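Local coordinates for protein glycosyltransferase (PDB 2IUY) that probably transfers a sugar from a nucleotide donor with retention of configuration, as a GT-B-fold enzyme of family GT4 in avilamycin A biosynthesis, at residues A[87-92]-A[108-113]; A[122-127]-A[139-144]. One frame throughout, in Å; residues are numbered along the deposited sequence.

Interactions 1 and 2 are neighbours in the parallel sheet of the N-terminal half of the chain, their centres about 10 Å apart. Interaction 1 joins strands 87-90 and 106-111 inside that sheet. Interaction 2 lies at its margin, where the last strand, 123-125, receives the loop 139-144. The two meet directly: strands 106-111 and 123-125 run side by side, and S109 O lies 2.9 Å from T124 N, a probable hydrogen bond. Both contacts are largely buried. Their chemistry differs. Interaction 1 adds histidine and serine side-chain bonds to a parallel ladder, whereas interaction 2 has a single backbone bridge and mainly apolar side chains. CA-H...O contacts occur in both.

Interaction 1: residues A[87-92]-A[108-113]; sequences VVHDHS and ISSHHF
I108 packs against H89 on one face of a parallel pair of strands, 87-90 and 106-111. Its CG2 methyl lies 3.5 Å from H89 CG, and V87 CG1 touches the same methyl. The methyl sits between the backbone N and carbonyl carbon of I108, while CG1 points on anti to the N (chi1 -166°). The backbone ladder between the strands is regular. I108 N donates to V88 O, D90 N to I108 O, and S110 N to D90 O. This is the central parallel sheet of the N-terminal Rossmann-like domain of a GT-B fold.

H89 and H91 extend the pairing with side-chain bonds. H89 NE2 and S110 OG are 2.8 Å apart and hydrogen-bonded near the plane of the ring. The other ring nitrogen, ND1, bonds to the hydroxyl of Y332, and S110 OG also bonds to that of Y328, so helix 321-336 closes over this pair. H91 NE2 lies 3.4 Å above one face of the H89 ring, toward its rim.

Just past the strands, H91 ND1 meets H112 NE2 at 2.8 Å, with an angle of 166° at the hydrogen. The two rings meet rim to rim, their planes only 14° apart. S110 O lies over one face of the H112 ring. On the other side of the sheet, a water bridges D90 OD2 and S109 OG.

The H91-H112 bond needs one nitrogen to donate and the other to accept, and either could be the donor. Being nearly straight, it helps to hold the two rings close to coplanar.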
ATOM      1  N   VAL A  87     -17.268 -14.057   6.018  1.00  8.94           N
ATOM      2  CA  VAL A  87     -16.662 -13.319   4.911  1.00  9.49           C
ATOM      3  C   VAL A  87     -15.238 -13.807   4.765  1.00  8.47           C
ATOM      4  O   VAL A  87     -14.494 -13.886   5.755  1.00  8.68           O
ATOM      5  CB  VAL A  87     -16.573 -11.757   5.235  1.00 10.21           C
ATOM      6  CG1 VAL A  87     -15.830 -10.983   4.130  1.00 11.36           C
ATOM      7  CG2 VAL A  87     -17.967 -11.133   5.466  1.00 11.08           C
ATOM      8  N   VAL A  88     -14.870 -14.136   3.532  1.00  8.20           N
ATOM      9  CA  VAL A  88     -13.469 -14.314   3.149  1.00  7.34           C
ATOM     10  C   VAL A  88     -13.074 -13.133   2.284  1.00  7.28           C
ATOM     11  O   VAL A  88     -13.610 -12.952   1.226  1.00  7.12           O
ATOM     12  CB  VAL A  88     -13.236 -15.643   2.380  1.00  8.00           C
ATOM     13  CG1 VAL A  88     -11.811 -15.744   1.802  1.00  5.94           C
ATOM     14  CG2 VAL A  88     -13.514 -16.831   3.318  1.00  6.11           C
ATOM     15  N   HIS A  89     -12.116 -12.350   2.763  1.00  6.45           N
ATOM     16  CA  HIS A  89     -11.654 -11.146   2.110  1.00  5.87           C
ATOM     17  C   HIS A  89     -10.207 -11.356   1.677  1.00  6.58           C
ATOM     18  O   HIS A  89      -9.281 -11.316   2.508  1.00  6.21           O
ATOM     19  CB  HIS A  89     -11.814  -9.964   3.098  1.00  4.62           C
ATOM     20  CG  HIS A  89     -11.495  -8.625   2.514  1.00  5.43           C
ATOM     21  ND1 HIS A  89     -11.670  -7.455   3.227  1.00  6.70           N
ATOM     22  CD2 HIS A  89     -10.978  -8.261   1.312  1.00  5.51           C
ATOM     23  CE1 HIS A  89     -11.322  -6.425   2.468  1.00  8.39           C
ATOM     24  NE2 HIS A  89     -10.886  -6.890   1.310  1.00  8.36           N
ATOM     25  N   ASP A  90     -10.056 -11.617   0.373  1.00  6.96           N
ATOM     26  CA  ASP A  90      -8.830 -11.943  -0.287  1.00  7.33           C
ATOM     27  C   ASP A  90      -8.020 -10.702  -0.660  1.00  7.73           C
ATOM     28  O   ASP A  90      -8.503  -9.791  -1.314  1.00  6.35           O
ATOM     29  CB  ASP A  90      -9.071 -12.851  -1.534  1.00  7.62           C
ATOM     30  CG  ASP A  90      -7.753 -13.385  -2.123  1.00  9.54           C
ATOM     31  OD1 ASP A  90      -6.828 -13.653  -1.319  1.00  7.57           O
ATOM     32  OD2 ASP A  90      -7.594 -13.475  -3.365  1.00 11.81           O
ATOM     33  N   HIS A  91      -6.762 -10.691  -0.213  1.00  8.25           N
ATOM     34  CA  HIS A  91      -5.784  -9.685  -0.622  1.00  7.23           C
ATOM     35  C   HIS A  91      -4.653 -10.292  -1.423  1.00  7.17           C
ATOM     36  O   HIS A  91      -3.729  -9.595  -1.742  1.00  7.59           O
ATOM     37  CB  HIS A  91      -5.182  -9.001   0.623  1.00  6.43           C
ATOM     38  CG  HIS A  91      -6.184  -8.174   1.368  1.00  7.97           C
ATOM     39  ND1 HIS A  91      -6.311  -6.818   1.185  1.00  4.50           N
ATOM     40  CD2 HIS A  91      -7.154  -8.535   2.245  1.00  4.60           C
ATOM     41  CE1 HIS A  91      -7.275  -6.365   1.967  1.00 10.39           C
ATOM     42  NE2 HIS A  91      -7.798  -7.387   2.625  1.00  7.68           N
ATOM     43  N   SER A  92      -4.697 -11.601  -1.694  1.00  8.91           N
ATOM     44  CA  SER A  92      -3.588 -12.324  -2.349  1.00  8.86           C
ATOM     45  C   SER A  92      -3.541 -12.208  -3.882  1.00 10.92           C
ATOM     46  O   SER A  92      -2.622 -12.736  -4.487  1.00 12.00           O
ATOM     47  CB  SER A  92      -3.677 -13.807  -2.021  1.00  8.44           C
ATOM     48  OG  SER A  92      -4.707 -14.389  -2.777  1.00  5.88           O
ATOM     49  N   ILE A 108     -15.073 -11.735  -0.984  1.00  7.88           N
ATOM     50  CA  ILE A 108     -14.713 -10.388  -1.439  1.00  7.79           C
ATOM     51  C   ILE A 108     -13.203 -10.292  -1.622  1.00  7.81           C
ATOM     52  O   ILE A 108     -12.430 -10.973  -0.928  1.00  6.46           O
ATOM     53  CB  ILE A 108     -15.246  -9.260  -0.432  1.00  7.65           C
ATOM     54  CG1 ILE A 108     -15.170  -7.856  -1.081  1.00  7.93           C
ATOM     55  CG2 ILE A 108     -14.547  -9.342   0.965  1.00  5.10           C
ATOM     56  CD1 ILE A 108     -15.948  -6.742  -0.316  1.00  8.14           C
ATOM     57  N   SER A 109     -12.775  -9.443  -2.558  1.00  8.35           N
ATOM     58  CA  SER A 109     -11.310  -9.225  -2.761  1.00  9.35           C
ATOM     59  C   SER A 109     -10.956  -7.757  -2.684  1.00  8.61           C
ATOM     60  O   SER A 109     -11.744  -6.936  -3.095  1.00  9.44           O
ATOM     61  CB  SER A 109     -10.852  -9.780  -4.150  1.00  8.33           C
ATOM     62  OG  SER A 109     -11.202 -11.161  -4.292  1.00  7.92           O
ATOM     63  N   SER A 110      -9.751  -7.434  -2.217  1.00  9.40           N
ATOM     64  CA  SER A 110      -9.132  -6.126  -2.521  1.00  9.23           C
ATOM     65  C   SER A 110      -8.033  -6.422  -3.545  1.00  9.58           C
ATOM     66  O   SER A 110      -7.077  -7.140  -3.260  1.00 10.41           O
ATOM     67  CB  SER A 110      -8.483  -5.478  -1.299  1.00  8.81           C
ATOM     68  OG  SER A 110      -9.406  -5.074  -0.313  1.00 10.07           O
ATOM     69  N   HIS A 111      -8.182  -5.864  -4.728  1.00  9.64           N
ATOM     70  CA  HIS A 111      -7.164  -5.932  -5.764  1.00  8.76           C
ATOM     71  C   HIS A 111      -6.011  -4.956  -5.576  1.00  7.28           C
ATOM     72  O   HIS A 111      -6.207  -3.742  -5.577  1.00  6.97           O
ATOM     73  CB  HIS A 111      -7.786  -5.750  -7.149  1.00  8.65           C
ATOM     74  CG  HIS A 111      -6.967  -6.390  -8.222  1.00  9.64           C
ATOM     75  ND1 HIS A 111      -6.472  -7.673  -8.096  1.00  9.60           N
ATOM     76  CD2 HIS A 111      -6.493  -5.912  -9.399  1.00  7.98           C
ATOM     77  CE1 HIS A 111      -5.746  -7.964  -9.160  1.00  8.83           C
ATOM     78  NE2 HIS A 111      -5.742  -6.913  -9.963  1.00  7.82           N
ATOM     79  N   HIS A 112      -4.816  -5.508  -5.434  1.00  5.91           N
ATOM     80  CA  HIS A 112      -3.611  -4.712  -5.231  1.00  7.09           C
ATOM     81  C   HIS A 112      -2.652  -4.731  -6.439  1.00  7.15           C
ATOM     82  O   HIS A 112      -1.442  -4.440  -6.291  1.00  5.84           O
ATOM     83  CB  HIS A 112      -2.902  -5.204  -3.969  1.00  6.91           C
ATOM     84  CG  HIS A 112      -3.787  -5.145  -2.741  1.00  6.36           C
ATOM     85  ND1 HIS A 112      -4.370  -3.973  -2.312  1.00  9.47           N
ATOM     86  CD2 HIS A 112      -4.162  -6.096  -1.856  1.00  8.45           C
ATOM     87  CE1 HIS A 112      -5.091  -4.207  -1.231  1.00  9.49           C
ATOM     88  NE2 HIS A 112      -4.962  -5.485  -0.915  1.00  7.99           N
ATOM     89  N   PHE A 113      -3.171  -5.084  -7.616  1.00  7.01           N
ATOM     90  CA  PHE A 113      -2.256  -5.285  -8.778  1.00  9.25           C
ATOM     91  C   PHE A 113      -2.662  -4.469 -10.018  1.00  9.44           C
ATOM     92  O   PHE A 113      -3.822  -4.125 -10.174  1.00  9.02           O
ATOM     93  CB  PHE A 113      -2.102  -6.796  -9.093  1.00  7.81           C
ATOM     94  CG  PHE A 113      -1.465  -7.554  -8.004  1.00  9.87           C
ATOM     95  CD1 PHE A 113      -0.094  -7.567  -7.869  1.00 11.96           C
ATOM     96  CD2 PHE A 113      -2.238  -8.244  -7.070  1.00 12.45           C
ATOM     97  CE1 PHE A 113       0.522  -8.255  -6.810  1.00 13.26           C
ATOM     98  CE2 PHE A 113      -1.638  -8.953  -6.041  1.00  9.02           C
ATOM     99  CZ  PHE A 113      -0.266  -8.953  -5.905  1.00 12.45           C
TER
HETATM  100  O   HOH W   1      -9.437 -12.911  -5.226  1.00  7.54           O
HETATM  101  O   HOH W   2      -4.761  -8.204  -4.496  1.00 11.13           O

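Interaction 2: residues A[122-127]-A[139-144]; sequences GCTYSS and DAPVIP
Y125 O takes the shortest direct hydrogen bond of this contact, from I143 N at 2.8 Å. The CA-H of V142 also points at this oxygen, with CA 3.2 Å away. In return Y125 N donates to P141 O at 3.0 Å. Together the two bonds make a single beta bridge between Y125 and V142. It lies on the last strand, 123-125, of the parallel sheet in the N-terminal Rossmann-like domain of this GT-B protein. The loop 139-144 thus runs along the side of that strand turned away from strand 106-111.

The bridge is continued by weaker backbone contacts. S126 CA approaches I143 O at 3.3 Å, almost straight, with 171° at the hydrogen. P144 CA meets S126 O at the same distance but at a more bent angle, 138°. P144 has no N-H to give; its CA-H meets S126 O instead. P141 contributes its carbonyl to the bridge.

Side chains fill in around the backbone. A140 CB reaches the edge of the Y125 ring in its plane, 3.7 Å from CE2. The ring is placed there with CG anti to the carbonyl carbon (chi1 -59°). The T124 and P141 side chains cross at about a right angle, with T124 CG2 4.0 Å from P141 CG. T124 OG1 bonds to S109 O of the neighbouring strand. A water hydrogen-bonded to OG1 donates to I143 O and so links it back to the loop.

Beyond the bridge, the segment turns into helix 128-133. S127 is its N-cap, with OG bonded to Q130 N and also to P253 O. Against the backbone of this cap lies a V142 methyl, CG1, 3.6 Å from S127 C.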
ATOM      1  N   GLY A 122     -17.104  -9.702  -7.011  1.00  8.69           N
ATOM      2  CA  GLY A 122     -16.889  -9.325  -5.626  1.00  8.25           C
ATOM      3  C   GLY A 122     -15.531  -8.662  -5.418  1.00  9.00           C
ATOM      4  O   GLY A 122     -15.087  -8.528  -4.280  1.00  8.27           O
ATOM      5  N   CYS A 123     -14.891  -8.222  -6.510  1.00  7.68           N
ATOM      6  CA  CYS A 123     -13.630  -7.466  -6.429  1.00  8.03           C
ATOM      7  C   CYS A 123     -13.836  -5.961  -6.134  1.00  7.73           C
ATOM      8  O   CYS A 123     -14.709  -5.327  -6.717  1.00  7.81           O
ATOM      9  CB  CYS A 123     -12.791  -7.607  -7.720  1.00  6.89           C
ATOM     10  SG  CYS A 123     -10.967  -7.322  -7.472  1.00  7.69           S
ATOM     11  N   THR A 124     -12.991  -5.404  -5.260  1.00  7.37           N
ATOM     12  CA  THR A 124     -12.910  -3.951  -5.028  1.00  8.01           C
ATOM     13  C   THR A 124     -11.547  -3.446  -5.505  1.00  8.56           C
ATOM     14  O   THR A 124     -10.568  -4.205  -5.533  1.00  8.79           O
ATOM     15  CB  THR A 124     -13.037  -3.555  -3.498  1.00  8.23           C
ATOM     16  OG1 THR A 124     -11.840  -3.942  -2.812  1.00  7.44           O
ATOM     17  CG2 THR A 124     -14.234  -4.210  -2.824  1.00  8.28           C
ATOM     18  N   TYR A 125     -11.469  -2.157  -5.823  1.00  8.14           N
ATOM     19  CA  TYR A 125     -10.248  -1.565  -6.348  1.00  8.12           C
ATOM     20  C   TYR A 125      -9.815  -0.412  -5.467  1.00  7.97           C
ATOM     21  O   TYR A 125     -10.664   0.257  -4.877  1.00  6.81           O
ATOM     22  CB  TYR A 125     -10.475  -1.134  -7.816  1.00  7.16           C
ATOM     23  CG  TYR A 125     -10.883  -2.335  -8.666  1.00  7.92           C
ATOM     24  CD1 TYR A 125      -9.928  -3.089  -9.341  1.00  4.48           C
ATOM     25  CD2 TYR A 125     -12.217  -2.729  -8.775  1.00  9.35           C
ATOM     26  CE1 TYR A 125     -10.272  -4.203 -10.106  1.00  5.04           C
ATOM     27  CE2 TYR A 125     -12.579  -3.872  -9.533  1.00  6.32           C
ATOM     28  CZ  TYR A 125     -11.614  -4.589 -10.188  1.00  8.66           C
ATOM     29  OH  TYR A 125     -11.962  -5.705 -10.959  1.00  9.83           O
ATOM     30  N   SER A 126      -8.502  -0.175  -5.341  1.00  8.40           N
ATOM     31  CA  SER A 126      -8.074   0.937  -4.460  1.00 10.04           C
ATOM     32  C   SER A 126      -8.192   2.305  -5.138  1.00  9.44           C
ATOM     33  O   SER A 126      -8.123   3.347  -4.463  1.00  9.85           O
ATOM     34  CB  SER A 126      -6.678   0.731  -3.841  1.00  9.50           C
ATOM     35  OG  SER A 126      -5.825   0.072  -4.740  1.00 15.64           O
ATOM     36  N   SER A 127      -8.375   2.315  -6.459  1.00  8.74           N
ATOM     37  CA  SER A 127      -8.558   3.579  -7.167  1.00  9.40           C
ATOM     38  C   SER A 127      -9.461   3.428  -8.393  1.00  9.31           C
ATOM     39  O   SER A 127      -9.631   2.342  -8.915  1.00  7.65           O
ATOM     40  CB  SER A 127      -7.201   4.202  -7.531  1.00  9.71           C
ATOM     41  OG  SER A 127      -6.511   3.439  -8.521  1.00  9.30           O
ATOM     42  N   ASP A 139     -20.190  -0.750 -11.064  1.00 12.78           N
ATOM     43  CA  ASP A 139     -20.733  -1.150  -9.780  1.00 12.36           C
ATOM     44  C   ASP A 139     -19.705  -1.817  -8.814  1.00 11.89           C
ATOM     45  O   ASP A 139     -20.065  -2.157  -7.678  1.00 11.80           O
ATOM     46  CB  ASP A 139     -22.012  -2.017  -9.974  1.00 12.67           C
ATOM     47  CG  ASP A 139     -23.111  -1.642  -8.981  1.00 11.84           C
ATOM     48  OD1 ASP A 139     -23.072  -0.490  -8.526  1.00 11.46           O
ATOM     49  OD2 ASP A 139     -23.971  -2.479  -8.623  1.00  8.26           O
ATOM     50  N   ALA A 140     -18.448  -1.993  -9.267  1.00 10.49           N
ATOM     51  CA  ALA A 140     -17.344  -2.408  -8.350  1.00  9.65           C
ATOM     52  C   ALA A 140     -16.881  -1.261  -7.437  1.00  7.82           C
ATOM     53  O   ALA A 140     -16.550  -0.182  -7.906  1.00  7.36           O
ATOM     54  CB  ALA A 140     -16.150  -3.010  -9.124  1.00  9.22           C
ATOM     55  N   PRO A 141     -16.860  -1.499  -6.126  1.00  7.26           N
ATOM     56  CA  PRO A 141     -16.464  -0.439  -5.201  1.00  7.61           C
ATOM     57  C   PRO A 141     -15.000  -0.058  -5.364  1.00  8.04           C
ATOM     58  O   PRO A 141     -14.148  -0.896  -5.686  1.00  8.12           O
ATOM     59  CB  PRO A 141     -16.666  -1.073  -3.802  1.00  6.82           C
ATOM     60  CG  PRO A 141     -17.512  -2.281  -4.033  1.00  5.77           C
ATOM     61  CD  PRO A 141     -17.220  -2.749  -5.420  1.00  7.00           C
ATOM     62  N   VAL A 142     -14.746   1.228  -5.165  1.00  7.21           N
ATOM     63  CA  VAL A 142     -13.427   1.753  -5.106  1.00  7.60           C
ATOM     64  C   VAL A 142     -13.220   2.191  -3.662  1.00  7.45           C
ATOM     65  O   VAL A 142     -13.979   3.024  -3.128  1.00  6.63           O
ATOM     66  CB  VAL A 142     -13.228   2.903  -6.112  1.00  6.90           C
ATOM     67  CG1 VAL A 142     -11.955   3.624  -5.810  1.00  9.17           C
ATOM     68  CG2 VAL A 142     -13.193   2.356  -7.536  1.00  6.72           C
ATOM     69  N   ILE A 143     -12.240   1.569  -3.008  1.00  6.90           N
ATOM     70  CA  ILE A 143     -12.009   1.833  -1.606  1.00  7.58           C
ATOM     71  C   ILE A 143     -10.508   1.940  -1.440  1.00  6.82           C
ATOM     72  O   ILE A 143      -9.818   0.963  -1.636  1.00  8.59           O
ATOM     73  CB  ILE A 143     -12.624   0.729  -0.634  1.00  7.86           C
ATOM     74  CG1 ILE A 143     -14.146   0.578  -0.784  1.00  7.16           C
ATOM     75  CG2 ILE A 143     -12.330   1.093   0.789  1.00  8.11           C
ATOM     76  CD1 ILE A 143     -14.717  -0.628   0.012  1.00  7.51           C
ATOM     77  N   PRO A 144      -9.993   3.148  -1.127  1.00  6.73           N
ATOM     78  CA  PRO A 144      -8.535   3.343  -1.145  1.00  5.47           C
ATOM     79  C   PRO A 144      -7.849   2.669   0.031  1.00  6.03           C
ATOM     80  O   PRO A 144      -8.545   2.132   0.945  1.00  6.03           O
ATOM     81  CB  PRO A 144      -8.408   4.883  -1.127  1.00  7.38           C
ATOM     82  CG  PRO A 144      -9.618   5.348  -0.371  1.00  4.51           C
ATOM     83  CD  PRO A 144     -10.715   4.410  -0.823  1.00  5.68           C
TER
HETATM   84  O   HOH W   3     -10.005  -1.944  -2.522  1.00 19.39           O